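Local coordinates for protein dihydroorotase (Campylobacter jejuni subsp. jejuni, PDB 3PNU) that probably catalyses the reversible, zinc-dependent cyclisation of N-carbamoyl-L-aspartate to (S)-dihydroorotate in the de novo synthesis of pyrimidines, at residues N29-H34 / D53-V58; L49-F54 / E87-L92; G121-S126 / L153-T158; M163-N168 / F231-A236; D147-L152 / R182-M187. All blocks are in the same frame, centred on the assembly; numbering follows the deposited sequence.

Contact 1: N29-H34 / D53-V58. With ZN (zinc ion), chain D.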
# COMPACT_ATOMS: atom_id res chain seq x y z
N ASN A 29 -15.66 -8.40 -31.97
CA ASN A 29 -14.25 -8.04 -32.11
C ASN A 29 -13.63 -7.33 -30.89
O ASN A 29 -13.10 -6.23 -31.01
CB ASN A 29 -14.06 -7.17 -33.37
CG ASN A 29 -14.31 -7.94 -34.68
OD1 ASN A 29 -14.05 -9.14 -34.77
ND2 ASN A 29 -14.80 -7.23 -35.70
N PRO A 30 -13.71 -7.95 -29.71
CA PRO A 30 -13.10 -7.35 -28.53
C PRO A 30 -11.61 -7.17 -28.69
O PRO A 30 -10.90 -8.04 -29.20
CB PRO A 30 -13.38 -8.37 -27.42
CG PRO A 30 -13.71 -9.64 -28.12
CD PRO A 30 -14.34 -9.24 -29.41
N LEU A 31 -11.13 -6.02 -28.23
CA LEU A 31 -9.73 -5.73 -28.31
C LEU A 31 -9.17 -5.48 -26.92
O LEU A 31 -9.80 -4.82 -26.11
CB LEU A 31 -9.55 -4.49 -29.18
CG LEU A 31 -9.93 -4.73 -30.65
CD1 LEU A 31 -10.14 -3.42 -31.42
CD2 LEU A 31 -8.86 -5.58 -31.30
N ASP A 32 -8.00 -6.06 -26.64
CA ASP A 32 -7.32 -5.79 -25.39
C ASP A 32 -6.15 -4.92 -25.78
O ASP A 32 -5.15 -5.42 -26.31
CB ASP A 32 -6.85 -7.06 -24.66
CG ASP A 32 -6.11 -6.73 -23.33
OD1 ASP A 32 -5.77 -5.55 -23.10
OD2 ASP A 32 -5.86 -7.64 -22.51
N MET A 33 -6.26 -3.61 -25.54
CA MET A 33 -5.21 -2.66 -25.97
C MET A 33 -3.99 -2.50 -25.05
O MET A 33 -3.17 -1.60 -25.26
CB MET A 33 -5.82 -1.30 -26.28
CG MET A 33 -6.97 -1.39 -27.32
SD MET A 33 -6.47 -2.11 -28.91
CE MET A 33 -5.44 -0.82 -29.61
N HIS A 34 -3.84 -3.39 -24.07
CA HIS A 34 -2.67 -3.34 -23.18
C HIS A 34 -2.48 -4.71 -22.54
O HIS A 34 -3.13 -5.00 -21.54
CB HIS A 34 -2.86 -2.26 -22.10
CG HIS A 34 -1.64 -1.99 -21.29
ND1 HIS A 34 -1.01 -0.76 -21.27
CD2 HIS A 34 -0.90 -2.80 -20.48
CE1 HIS A 34 0.05 -0.83 -20.47
NE2 HIS A 34 0.14 -2.05 -19.98
N ASP A 53 -10.47 -15.17 -26.02
CA ASP A 53 -11.55 -14.18 -25.80
C ASP A 53 -11.40 -12.89 -26.61
O ASP A 53 -12.33 -12.11 -26.70
CB ASP A 53 -11.68 -13.84 -24.30
CG ASP A 53 -12.05 -15.07 -23.42
OD1 ASP A 53 -12.10 -16.20 -23.96
OD2 ASP A 53 -12.27 -14.91 -22.19
N PHE A 54 -10.23 -12.66 -27.20
CA PHE A 54 -10.00 -11.43 -27.98
C PHE A 54 -9.57 -11.71 -29.41
O PHE A 54 -8.95 -12.71 -29.69
CB PHE A 54 -8.96 -10.54 -27.25
CG PHE A 54 -9.47 -9.97 -25.96
CD1 PHE A 54 -10.08 -8.73 -25.92
CD2 PHE A 54 -9.38 -10.70 -24.78
CE1 PHE A 54 -10.58 -8.22 -24.72
CE2 PHE A 54 -9.87 -10.19 -23.58
CZ PHE A 54 -10.48 -8.95 -23.55
N CYS A 55 -9.94 -10.81 -30.32
CA CYS A 55 -9.54 -10.97 -31.72
C CYS A 55 -8.16 -10.38 -31.96
O CYS A 55 -7.49 -10.72 -32.95
CB CYS A 55 -10.55 -10.33 -32.68
SG CYS A 55 -10.70 -8.56 -32.59
N ALA A 56 -7.73 -9.51 -31.04
CA ALA A 56 -6.41 -8.86 -31.12
C ALA A 56 -6.03 -8.19 -29.78
O ALA A 56 -6.88 -7.89 -28.95
CB ALA A 56 -6.39 -7.81 -32.27
N ALA A 57 -4.74 -7.95 -29.59
CA ALA A 57 -4.26 -7.32 -28.36
C ALA A 57 -2.95 -6.61 -28.59
O ALA A 57 -2.11 -7.10 -29.33
CB ALA A 57 -4.12 -8.35 -27.27
N VAL A 58 -2.79 -5.43 -27.98
CA VAL A 58 -1.52 -4.73 -28.06
C VAL A 58 -0.60 -5.50 -27.11
O VAL A 58 -0.94 -5.68 -25.93
CB VAL A 58 -1.60 -3.25 -27.63
CG1 VAL A 58 -0.22 -2.63 -27.70
CG2 VAL A 58 -2.57 -2.48 -28.51
ZN ZN D . 1.67 -2.74 -18.70
O HOH W 1 1.56 -1.55 -16.61
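Asp32 and Ala57 pair as neighbours in parallel strands, their CA atoms 4.5 Å apart, where strands 31-35 and 56-59 form a beta-alpha-beta unit of the TIM barrel with helix 40-51 between them in the chain. Asp32 uses both of its backbone polar atoms: its N gives a nearly straight hydrogen bond to Ala56 O (172° at the hydrogen), and its O receives Val58 N. Just before the strand, Cys55 N bonds to Pro30 O.

The Phe54 ring packs beside the start of the pair, its CD1 against Pro30 CB (3.6 Å). Asp32 CB sits over one face of this ring, 4.0 Å from its centroid, in a CH-pi contact. Small Ala56 and Ala57 suit the second strand, Ala56 CB leaving room for Leu31 CD2 at 3.5 Å. Beta-branched Val58 offers CG2 to CE of the doubly bent Met33. The carboxylate of Asp32, with CG anti to the backbone N (chi1 180°), reaches forward along its own chain, OD1 accepting His34 N in an Asx turn while OD2 bonds to Ser260. The turn ends on the metal ligand itself: His34 ND1 is hydrogen-bonded to Glu188, which orients the ring, and His34 NE2 binds a zinc ion at 2.1 Å.

Contact 2: L49-F54 / E87-L92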
# COMPACT_ATOMS: atom_id res chain seq x y z
N LEU A 49 -5.19 -17.97 -22.98
CA LEU A 49 -6.25 -17.43 -22.14
C LEU A 49 -6.81 -16.10 -22.68
O LEU A 49 -7.97 -15.75 -22.43
CB LEU A 49 -5.75 -17.34 -20.70
CG LEU A 49 -5.40 -18.72 -20.11
CD1 LEU A 49 -4.69 -18.60 -18.77
CD2 LEU A 49 -6.66 -19.58 -19.98
N SER A 50 -5.97 -15.38 -23.43
CA SER A 50 -6.37 -14.10 -24.06
C SER A 50 -6.82 -14.33 -25.50
O SER A 50 -7.85 -13.81 -25.91
CB SER A 50 -5.19 -13.10 -24.07
OG SER A 50 -4.82 -12.72 -22.76
N ALA A 51 -6.03 -15.09 -26.25
CA ALA A 51 -6.30 -15.37 -27.67
C ALA A 51 -7.68 -15.94 -27.91
O ALA A 51 -8.26 -15.76 -28.97
CB ALA A 51 -5.22 -16.30 -28.26
N ARG A 52 -8.19 -16.64 -26.91
CA ARG A 52 -9.52 -17.23 -26.99
C ARG A 52 -10.64 -16.18 -26.87
O ARG A 52 -11.65 -16.27 -27.56
CB ARG A 52 -9.68 -18.28 -25.88
CG ARG A 52 -11.13 -18.61 -25.54
CD ARG A 52 -11.25 -19.33 -24.19
NE ARG A 52 -12.48 -18.95 -23.51
CZ ARG A 52 -12.88 -19.42 -22.33
NH1 ARG A 52 -12.16 -20.33 -21.68
NH2 ARG A 52 -14.02 -18.98 -21.80
N ASP A 53 -10.47 -15.17 -26.02
CA ASP A 53 -11.55 -14.18 -25.80
C ASP A 53 -11.40 -12.89 -26.61
O ASP A 53 -12.33 -12.11 -26.70
CB ASP A 53 -11.68 -13.84 -24.30
CG ASP A 53 -12.05 -15.07 -23.42
OD1 ASP A 53 -12.10 -16.20 -23.96
OD2 ASP A 53 -12.27 -14.91 -22.19
N PHE A 54 -10.23 -12.66 -27.20
CA PHE A 54 -10.00 -11.43 -27.98
C PHE A 54 -9.57 -11.71 -29.41
O PHE A 54 -8.95 -12.71 -29.69
CB PHE A 54 -8.96 -10.54 -27.25
CG PHE A 54 -9.47 -9.97 -25.96
CD1 PHE A 54 -10.08 -8.73 -25.92
CD2 PHE A 54 -9.38 -10.70 -24.78
CE1 PHE A 54 -10.58 -8.22 -24.72
CE2 PHE A 54 -9.87 -10.19 -23.58
CZ PHE A 54 -10.48 -8.95 -23.55
N GLU A 87 -6.42 -20.40 -32.60
CA GLU A 87 -7.29 -19.28 -32.28
C GLU A 87 -7.20 -18.15 -33.30
O GLU A 87 -6.14 -17.92 -33.88
CB GLU A 87 -6.92 -18.72 -30.90
CG GLU A 87 -7.16 -19.68 -29.74
CD GLU A 87 -8.64 -19.92 -29.48
OE1 GLU A 87 -8.94 -20.65 -28.51
OE2 GLU A 87 -9.49 -19.38 -30.22
N ASN A 88 -8.32 -17.48 -33.53
CA ASN A 88 -8.37 -16.32 -34.40
C ASN A 88 -7.93 -15.17 -33.51
O ASN A 88 -8.71 -14.69 -32.67
CB ASN A 88 -9.78 -16.07 -34.93
CG ASN A 88 -9.87 -14.80 -35.76
OD1 ASN A 88 -8.88 -14.33 -36.33
ND2 ASN A 88 -11.08 -14.23 -35.84
N PHE A 89 -6.69 -14.72 -33.69
CA PHE A 89 -6.14 -13.69 -32.82
C PHE A 89 -4.95 -12.97 -33.44
O PHE A 89 -3.96 -13.60 -33.76
CB PHE A 89 -5.72 -14.35 -31.51
CG PHE A 89 -5.03 -13.43 -30.56
CD1 PHE A 89 -5.76 -12.54 -29.80
CD2 PHE A 89 -3.65 -13.46 -30.43
CE1 PHE A 89 -5.14 -11.70 -28.92
CE2 PHE A 89 -3.02 -12.61 -29.55
CZ PHE A 89 -3.78 -11.72 -28.80
N THR A 90 -5.05 -11.65 -33.59
CA THR A 90 -3.96 -10.87 -34.15
C THR A 90 -3.23 -10.07 -33.05
O THR A 90 -3.78 -9.14 -32.47
CB THR A 90 -4.47 -9.89 -35.22
OG1 THR A 90 -5.16 -10.62 -36.25
CG2 THR A 90 -3.30 -9.11 -35.83
N PRO A 91 -1.97 -10.43 -32.79
CA PRO A 91 -1.19 -9.72 -31.79
C PRO A 91 -0.67 -8.43 -32.38
O PRO A 91 -0.04 -8.45 -33.43
CB PRO A 91 -0.03 -10.68 -31.53
CG PRO A 91 0.15 -11.41 -32.84
CD PRO A 91 -1.20 -11.52 -33.44
N LEU A 92 -0.93 -7.30 -31.72
CA LEU A 92 -0.47 -6.00 -32.21
C LEU A 92 0.84 -5.69 -31.51
O LEU A 92 0.88 -5.33 -30.34
CB LEU A 92 -1.53 -4.95 -31.94
CG LEU A 92 -2.87 -5.25 -32.60
CD1 LEU A 92 -3.97 -4.35 -32.05
CD2 LEU A 92 -2.76 -5.11 -34.12
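Ala51, in the last turn of helix 40-51, lies against Phe89, just before strand 90-93, so the contact packs the end region of this helix against the entry to a strand of the TIM barrel. Cys84 of helix 70-84 touches both residues. The side chain of Phe89 carries most of the contact. Phe89 CB meets Ala51 CB at 3.8 Å, and the next atom, Phe89 CG, is 3.7 Å from the same methyl group. A chi1 of 175° carries the ring away from its own N and lays one face on Ala51: Ala51 CA stands over that face, 3.9 Å from the centroid of the Phe89 ring and offset toward the rim, in a CH-pi contact. On one flank, Phe89 CD1 approaches Phe54 O to 3.2 Å, with the oxygen at the edge and near the ring plane. Further out, CE1 stays near Ala51 CA and makes a looser contact with Phe54 CB. On the other flank, CD2 returns to Ala51 CB. Alanine suits this place because its single methyl lets the flat ring approach the backbone closely.

Glu87 widens the contact on its more exposed side. Its chain bends at chi2 (-70°) and lays the carboxylate beside the backbone of Arg52, whose guanidinium goes instead to its neighbour, Arg52 NE bridging to Asp53 OD1 at 2.8 Å.

Lys322 NZ bonds to the carbonyl oxygens of Ala51, Phe54 and Asn88, so one ammonium group ties the two segments together. Across the segments themselves the chemistry is mostly apolar and aromatic, with one carbonyl oxygen, Phe54 O, at the ring edge, and the lysine's positive charge probably offsets the gathering of three carbonyl dipoles.

Contact 3: G121-S126 / L153-T158. With ZN (zinc ion), chain C.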
# COMPACT_ATOMS: atom_id res chain seq x y z
N GLY A 121 13.25 2.84 -14.81
CA GLY A 121 13.04 2.08 -13.58
C GLY A 121 11.80 2.42 -12.79
O GLY A 121 11.88 2.65 -11.57
N ILE A 122 10.65 2.45 -13.45
CA ILE A 122 9.41 2.76 -12.75
C ILE A 122 8.56 1.50 -12.57
O ILE A 122 7.89 1.36 -11.54
CB ILE A 122 8.60 3.89 -13.46
CG1 ILE A 122 7.47 4.39 -12.56
CG2 ILE A 122 8.06 3.41 -14.82
CD1 ILE A 122 7.93 4.90 -11.17
N THR A 123 8.60 0.58 -13.54
CA THR A 123 7.79 -0.65 -13.47
C THR A 123 8.63 -1.92 -13.80
O THR A 123 9.87 -1.86 -13.80
CB THR A 123 6.50 -0.51 -14.38
OG1 THR A 123 5.55 -1.54 -14.08
CG2 THR A 123 6.86 -0.52 -15.87
N THR A 124 7.95 -3.04 -14.05
CA THR A 124 8.60 -4.33 -14.36
C THR A 124 9.35 -4.30 -15.71
O THR A 124 8.73 -4.19 -16.77
CB THR A 124 7.57 -5.50 -14.38
OG1 THR A 124 6.94 -5.61 -13.10
CG2 THR A 124 8.23 -6.84 -14.72
N ASN A 125 10.69 -4.41 -15.65
CA ASN A 125 11.58 -4.39 -16.83
C ASN A 125 11.57 -3.04 -17.55
O ASN A 125 11.05 -2.90 -18.66
CB ASN A 125 11.23 -5.52 -17.81
CG ASN A 125 11.30 -6.89 -17.16
OD1 ASN A 125 12.04 -7.10 -16.19
ND2 ASN A 125 10.54 -7.83 -17.69
N SER A 126 12.17 -2.05 -16.90
CA SER A 126 12.22 -0.69 -17.42
C SER A 126 13.58 -0.01 -17.20
O SER A 126 13.71 1.21 -17.42
CB SER A 126 11.12 0.13 -16.74
OG SER A 126 11.25 0.08 -15.32
N LEU A 153 2.62 5.06 -26.82
CA LEU A 153 1.92 4.48 -25.71
C LEU A 153 2.85 4.75 -24.52
O LEU A 153 4.05 4.49 -24.61
CB LEU A 153 1.74 2.96 -25.91
CG LEU A 153 1.37 2.51 -27.33
CD1 LEU A 153 1.20 0.98 -27.37
CD2 LEU A 153 0.11 3.22 -27.89
N VAL A 154 2.32 5.26 -23.42
CA VAL A 154 3.18 5.65 -22.31
C VAL A 154 2.72 5.13 -20.97
O VAL A 154 1.54 5.13 -20.68
CB VAL A 154 3.16 7.20 -22.23
CG1 VAL A 154 4.00 7.74 -21.06
CG2 VAL A 154 3.63 7.79 -23.57
N HIS A 155 3.66 4.65 -20.16
CA HIS A 155 3.36 4.26 -18.78
C HIS A 155 3.62 5.58 -18.03
O HIS A 155 4.77 5.93 -17.76
CB HIS A 155 4.30 3.15 -18.31
CG HIS A 155 4.07 2.75 -16.88
ND1 HIS A 155 3.58 1.51 -16.52
CD2 HIS A 155 4.21 3.44 -15.73
CE1 HIS A 155 3.47 1.45 -15.21
NE2 HIS A 155 3.83 2.61 -14.70
N GLY A 156 2.56 6.32 -17.73
CA GLY A 156 2.67 7.66 -17.13
C GLY A 156 2.84 7.79 -15.61
O GLY A 156 1.89 8.06 -14.90
N GLU A 157 4.06 7.62 -15.14
CA GLU A 157 4.38 7.75 -13.72
C GLU A 157 5.76 8.29 -13.54
O GLU A 157 6.68 7.88 -14.25
CB GLU A 157 4.34 6.41 -12.99
CG GLU A 157 2.97 5.88 -12.70
CD GLU A 157 3.00 4.68 -11.76
OE1 GLU A 157 3.68 3.67 -12.06
OE2 GLU A 157 2.33 4.76 -10.73
N THR A 158 5.89 9.22 -12.59
CA THR A 158 7.18 9.77 -12.20
C THR A 158 7.69 8.88 -11.06
O THR A 158 7.08 7.84 -10.78
CB THR A 158 7.07 11.20 -11.68
OG1 THR A 158 6.26 11.19 -10.50
CG2 THR A 158 6.46 12.15 -12.72
ZN ZN C . 2.35 0.12 -17.44
O HOH W 2 5.57 3.00 -9.95
O HOH W 1 1.56 -1.55 -16.61
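Ile122 and Thr123 are the residues of the loop 121-126 that meet His155 and the turn that follows strand 152-154. Ile122 spreads its branches over three residues. CG1, anti to the backbone N (chi1 -168°), crosses Glu157 at about a right angle and touches Glu157 CB at 3.7 Å; CD1 runs on to Thr158 O, and CG2 comes obliquely to His155 CD2. A branched aliphatic chain suits this place, filling the angle between imidazole and carboxylate. The carbonyl of Ile122 is joined to the same carboxylate by a water, which donates to Ile122 O and, at 2.9 Å, to Glu157 OE1. Thr123 then covers the imidazole, its CG2 standing over one face of the His155 ring, 4.2 Å from the centroid. At the end of the loop, Ser126 OG turns back to donate to Thr123 O at 2.8 Å.

The histidine is thereby held on several sides. In its ring plane, His155 NE2 donates to Glu157 OE1 at 2.8 Å, a nearly straight bond (166°) that fixes the ring's rotation and leaves His155 ND1 to bind zinc at 2.1 Å. His189 and the carboxylated Lys116 bind the same ion. Such a ligand, placed just beyond a barrel strand, is typical of the binuclear zinc site of the amidohydrolase-type TIM barrel.

Contact 4: M163-N168 / F231-A236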
# COMPACT_ATOMS: atom_id res chain seq x y z
N MET A 163 1.57 7.64 -4.34
CA MET A 163 0.21 8.02 -4.65
C MET A 163 0.12 9.19 -5.63
O MET A 163 -0.97 9.43 -6.19
CB MET A 163 -0.52 8.41 -3.38
CG MET A 163 -0.55 7.31 -2.33
SD MET A 163 -1.25 5.77 -2.97
CE MET A 163 -2.89 6.35 -3.35
N ASP A 164 1.24 9.90 -5.86
CA ASP A 164 1.25 11.06 -6.75
C ASP A 164 1.98 10.84 -8.08
O ASP A 164 2.08 11.74 -8.90
CB ASP A 164 1.98 12.23 -6.08
CG ASP A 164 1.35 12.67 -4.76
OD1 ASP A 164 0.17 12.40 -4.50
OD2 ASP A 164 2.07 13.33 -4.00
N ARG A 165 2.50 9.65 -8.31
CA ARG A 165 3.28 9.41 -9.50
C ARG A 165 2.56 9.71 -10.79
O ARG A 165 3.16 10.28 -11.70
CB ARG A 165 3.81 7.99 -9.53
CG ARG A 165 4.82 7.75 -8.47
CD ARG A 165 5.25 6.32 -8.44
NE ARG A 165 6.28 6.16 -7.43
CZ ARG A 165 6.74 5.00 -7.00
NH1 ARG A 165 6.26 3.86 -7.49
NH2 ARG A 165 7.67 4.98 -6.05
N GLU A 166 1.28 9.35 -10.87
CA GLU A 166 0.53 9.58 -12.10
C GLU A 166 0.09 11.04 -12.24
O GLU A 166 0.28 11.65 -13.31
CB GLU A 166 -0.67 8.64 -12.24
CG GLU A 166 -1.48 8.93 -13.48
CD GLU A 166 -2.62 7.95 -13.69
OE1 GLU A 166 -3.72 8.42 -14.07
OE2 GLU A 166 -2.44 6.73 -13.46
N SER A 167 -0.49 11.62 -11.19
CA SER A 167 -0.90 13.01 -11.29
C SER A 167 0.27 13.92 -11.58
O SER A 167 0.13 14.87 -12.31
CB SER A 167 -1.62 13.46 -10.04
OG SER A 167 -2.87 12.80 -9.96
N ASN A 168 1.45 13.62 -11.02
CA ASN A 168 2.60 14.47 -11.29
C ASN A 168 3.11 14.29 -12.70
O ASN A 168 3.85 15.14 -13.22
CB ASN A 168 3.74 14.23 -10.26
CG ASN A 168 3.32 14.57 -8.84
OD1 ASN A 168 2.23 15.08 -8.62
ND2 ASN A 168 4.17 14.27 -7.88
N PHE A 231 -2.22 -5.76 -5.91
CA PHE A 231 -1.13 -4.81 -5.99
C PHE A 231 -0.58 -4.74 -7.41
O PHE A 231 -0.13 -5.76 -7.98
CB PHE A 231 -0.03 -5.19 -4.98
CG PHE A 231 1.25 -4.40 -5.13
CD1 PHE A 231 1.26 -3.03 -4.93
CD2 PHE A 231 2.45 -5.05 -5.45
CE1 PHE A 231 2.43 -2.30 -5.06
CE2 PHE A 231 3.62 -4.34 -5.57
CZ PHE A 231 3.62 -2.95 -5.38
N CYS A 232 -0.61 -3.53 -7.97
CA CYS A 232 -0.10 -3.27 -9.30
C CYS A 232 0.38 -1.83 -9.43
O CYS A 232 0.23 -1.02 -8.50
CB CYS A 232 -1.20 -3.50 -10.33
SG CYS A 232 -2.57 -2.31 -10.17
N LYS A 233 0.95 -1.53 -10.59
CA LYS A 233 1.41 -0.21 -10.93
C LYS A 233 0.62 0.21 -12.18
O LYS A 233 0.55 -0.55 -13.15
CB LYS A 233 2.92 -0.23 -11.19
CG LYS A 233 3.71 -0.60 -9.92
CD LYS A 233 5.21 -0.60 -10.16
CE LYS A 233 6.03 -1.09 -8.91
NZ LYS A 233 6.04 -0.11 -7.80
N PRO A 234 -0.01 1.39 -12.16
CA PRO A 234 -0.07 2.35 -11.07
C PRO A 234 -1.01 1.87 -9.99
O PRO A 234 -2.04 1.26 -10.27
CB PRO A 234 -0.64 3.61 -11.74
CG PRO A 234 -0.45 3.37 -13.22
CD PRO A 234 -0.63 1.93 -13.38
N ILE A 235 -0.63 2.13 -8.75
CA ILE A 235 -1.39 1.72 -7.60
C ILE A 235 -2.84 2.19 -7.67
O ILE A 235 -3.14 3.26 -8.19
CB ILE A 235 -0.72 2.31 -6.31
CG1 ILE A 235 -1.29 1.67 -5.06
CG2 ILE A 235 -0.80 3.87 -6.26
CD1 ILE A 235 -1.00 0.19 -4.98
N ALA A 236 -3.76 1.38 -7.16
CA ALA A 236 -5.16 1.79 -7.10
C ALA A 236 -5.20 3.01 -6.16
O ALA A 236 -4.52 3.04 -5.14
CB ALA A 236 -6.04 0.69 -6.58
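Two loops of the TIM barrel meet here beside the subunit boundary: loop 163-168 leads into helix 170-179, and the loop holding residues 231-236 connects helices 218-223 and 239-250. The apolar part of the contact joins Met163 to Ile235. Bent at both chi2 and chi3, the flexible thioether chain curls so that Met163 SD reaches Ile235 CG2 at 3.8 Å; both residues also touch Leu218 of the same chain, and Met163 packs on Leu218 of the second subunit too.

Pro234, preceded by a cis peptide bond, offers its ring to Glu166, whose extended chain crosses it obliquely with OE2 at 3.9 Å from Pro234 CG. The carboxylate finds its polar partners outside both loops, OE2 with Thr191 OG1 and OE1 with Thr192 OG1, just after the zinc ligand His189 in the chain. Pro234 also packs on His189, which places this loop close to the metal site.

Arg165 and Lys233 meet through their charged ends. Lys233 NZ lies at the edge of the Arg165 guanidinium, near its plane, 4.0 Å from Arg165 NH1. Arg165 NH1 bonds to Gly223 O and Lys233 NZ to Gly224 O of the second subunit. Each cation thus donates to a backbone carbonyl across the dimer interface, which probably eases the repulsion.

Contact 5: D147-L152 / R182-M187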
# COMPACT_ATOMS: atom_id res chain seq x y z
N ASP A 147 4.87 11.97 -38.20
CA ASP A 147 4.77 11.92 -39.66
C ASP A 147 4.28 10.55 -40.15
O ASP A 147 3.39 10.49 -41.01
CB ASP A 147 6.14 12.25 -40.31
CG ASP A 147 6.60 13.69 -40.02
OD1 ASP A 147 5.76 14.53 -39.63
OD2 ASP A 147 7.81 13.98 -40.20
N LEU A 148 4.85 9.48 -39.58
CA LEU A 148 4.52 8.10 -39.95
C LEU A 148 3.24 7.55 -39.28
O LEU A 148 2.92 6.35 -39.40
CB LEU A 148 5.70 7.18 -39.61
CG LEU A 148 7.04 7.51 -40.30
CD1 LEU A 148 8.14 6.56 -39.80
CD2 LEU A 148 6.89 7.42 -41.81
N ASN A 149 2.51 8.41 -38.57
CA ASN A 149 1.28 8.01 -37.93
C ASN A 149 1.47 6.82 -36.96
O ASN A 149 0.60 5.96 -36.85
CB ASN A 149 0.23 7.69 -39.01
CG ASN A 149 -1.18 7.57 -38.46
OD1 ASN A 149 -1.55 8.24 -37.50
ND2 ASN A 149 -1.97 6.71 -39.08
N ILE A 150 2.61 6.77 -36.29
CA ILE A 150 2.87 5.73 -35.28
C ILE A 150 2.51 6.36 -33.94
O ILE A 150 2.87 7.50 -33.67
CB ILE A 150 4.34 5.30 -35.23
CG1 ILE A 150 4.85 4.94 -36.62
CG2 ILE A 150 4.54 4.12 -34.25
CD1 ILE A 150 6.32 4.56 -36.65
N PRO A 151 1.75 5.64 -33.09
CA PRO A 151 1.34 6.18 -31.79
C PRO A 151 2.33 5.92 -30.66
O PRO A 151 3.02 4.91 -30.68
CB PRO A 151 0.05 5.41 -31.51
CG PRO A 151 0.27 4.08 -32.20
CD PRO A 151 1.05 4.38 -33.43
N LEU A 152 2.38 6.83 -29.68
CA LEU A 152 3.24 6.70 -28.50
C LEU A 152 2.35 6.26 -27.33
O LEU A 152 1.41 6.99 -26.96
CB LEU A 152 3.95 8.02 -28.17
CG LEU A 152 4.96 8.03 -27.00
CD1 LEU A 152 6.24 7.26 -27.32
CD2 LEU A 152 5.31 9.42 -26.57
N ARG A 182 0.43 16.51 -33.56
CA ARG A 182 -0.09 15.55 -34.53
C ARG A 182 0.26 14.13 -34.12
O ARG A 182 -0.03 13.19 -34.84
CB ARG A 182 0.45 15.85 -35.94
CG ARG A 182 0.11 17.26 -36.43
CD ARG A 182 0.74 17.56 -37.79
NE ARG A 182 2.17 17.24 -37.83
CZ ARG A 182 3.16 18.01 -37.37
NH1 ARG A 182 2.91 19.18 -36.79
NH2 ARG A 182 4.42 17.58 -37.49
N LEU A 183 0.90 13.98 -32.97
CA LEU A 183 1.26 12.66 -32.46
C LEU A 183 0.11 12.10 -31.61
O LEU A 183 -0.48 12.82 -30.81
CB LEU A 183 2.50 12.78 -31.58
CG LEU A 183 3.11 11.52 -30.96
CD1 LEU A 183 3.63 10.52 -32.01
CD2 LEU A 183 4.24 11.91 -30.05
N LYS A 184 -0.24 10.84 -31.79
CA LYS A 184 -1.23 10.22 -30.94
C LYS A 184 -0.48 9.76 -29.71
O LYS A 184 0.51 9.01 -29.81
CB LYS A 184 -1.94 9.04 -31.60
CG LYS A 184 -2.93 9.48 -32.63
CD LYS A 184 -3.58 8.27 -33.30
CE LYS A 184 -4.43 8.72 -34.46
NZ LYS A 184 -4.65 7.60 -35.39
N ILE A 185 -0.93 10.22 -28.55
CA ILE A 185 -0.31 9.89 -27.30
C ILE A 185 -1.34 9.18 -26.45
O ILE A 185 -2.35 9.77 -26.06
CB ILE A 185 0.20 11.15 -26.58
CG1 ILE A 185 1.17 11.94 -27.48
CG2 ILE A 185 0.86 10.79 -25.28
CD1 ILE A 185 1.66 13.28 -26.91
N VAL A 186 -1.09 7.91 -26.17
CA VAL A 186 -2.02 7.12 -25.37
C VAL A 186 -1.51 6.99 -23.94
O VAL A 186 -0.46 6.41 -23.69
CB VAL A 186 -2.28 5.72 -25.97
CG1 VAL A 186 -3.37 4.98 -25.18
CG2 VAL A 186 -2.68 5.87 -27.42
N MET A 187 -2.27 7.58 -23.01
CA MET A 187 -1.98 7.51 -21.60
C MET A 187 -2.45 6.12 -21.14
O MET A 187 -3.64 5.91 -20.92
CB MET A 187 -2.74 8.61 -20.85
CG MET A 187 -2.43 10.03 -21.35
SD MET A 187 -3.18 11.36 -20.38
CE MET A 187 -4.91 11.00 -20.58
O HOH W 3 3.46 14.92 -38.21
O HOH W 4 0.89 9.19 -33.75
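The guanidinium of Arg182 and the carboxylate of Asp147 lie nearly coplanar, 19° apart, with Asp147 OD1 at the edge of the guanidinium and a water beside it in the same plane. The direct salt bridge is long, 4.0 Å from Asp147 OD1 to Arg182 NH2; the water closes the gap by donating to Asp147 OD1 and accepting from Arg182 NE, each at 2.7 Å. Charged side chains suit this exposed part of the TIM barrel, the long arginine reaching the short aspartate through a water.

Between helix 135-147 and strand 152-154 the chain turns at Asn149, whose positive phi makes it the C-prime residue of a Schellman motif. It then enters the parallel sheet, where Leu152 pairs with Ile185: Leu152 N donates to Lys184 O at 2.9 Å, and Leu152 O accepts from Val186 N at 2.8 Å. Leu183 brings CD1 to 3.5 Å from Ile150 O and its other methyl, CD2, to 4.3 Å from Leu152 CB. These leucines also pack on Met145, apolar chains filling the layer between sheet and helix. Lys184 stays alongside Pro151 through its CB while its ammonium reaches Ile313 O. Where the strands have not yet paired, a water bridge takes the place of a direct bond: one water donates to Ile150 O and accepts from Lys184 N, 2.8 Å away.

Contacts 1 and 5 are both parallel strand pairings of the barrel wall, but contact 1 is wholly buried, mixing apolar packing with a carboxylate and a zinc ligand, whereas contact 5 runs out to an exposed, water-bridged edge. Contact 2 shares Asp53 and Phe54 with contact 1 and reaches the same sheet, in which strand 56-59 lies between 31-35 and 90-93; it is only partly buried. Contacts 3 and 4 are buried contacts made by loops, without backbone pairing across their segments; they touch, Glu157 against Pro234. Contact 3 joins contact 5 through adjacent strands, Val154 meeting Val186. Contacts 1 and 3 supply zinc ligands and share a metal-bound water, while contact 4 alone borders the second subunit.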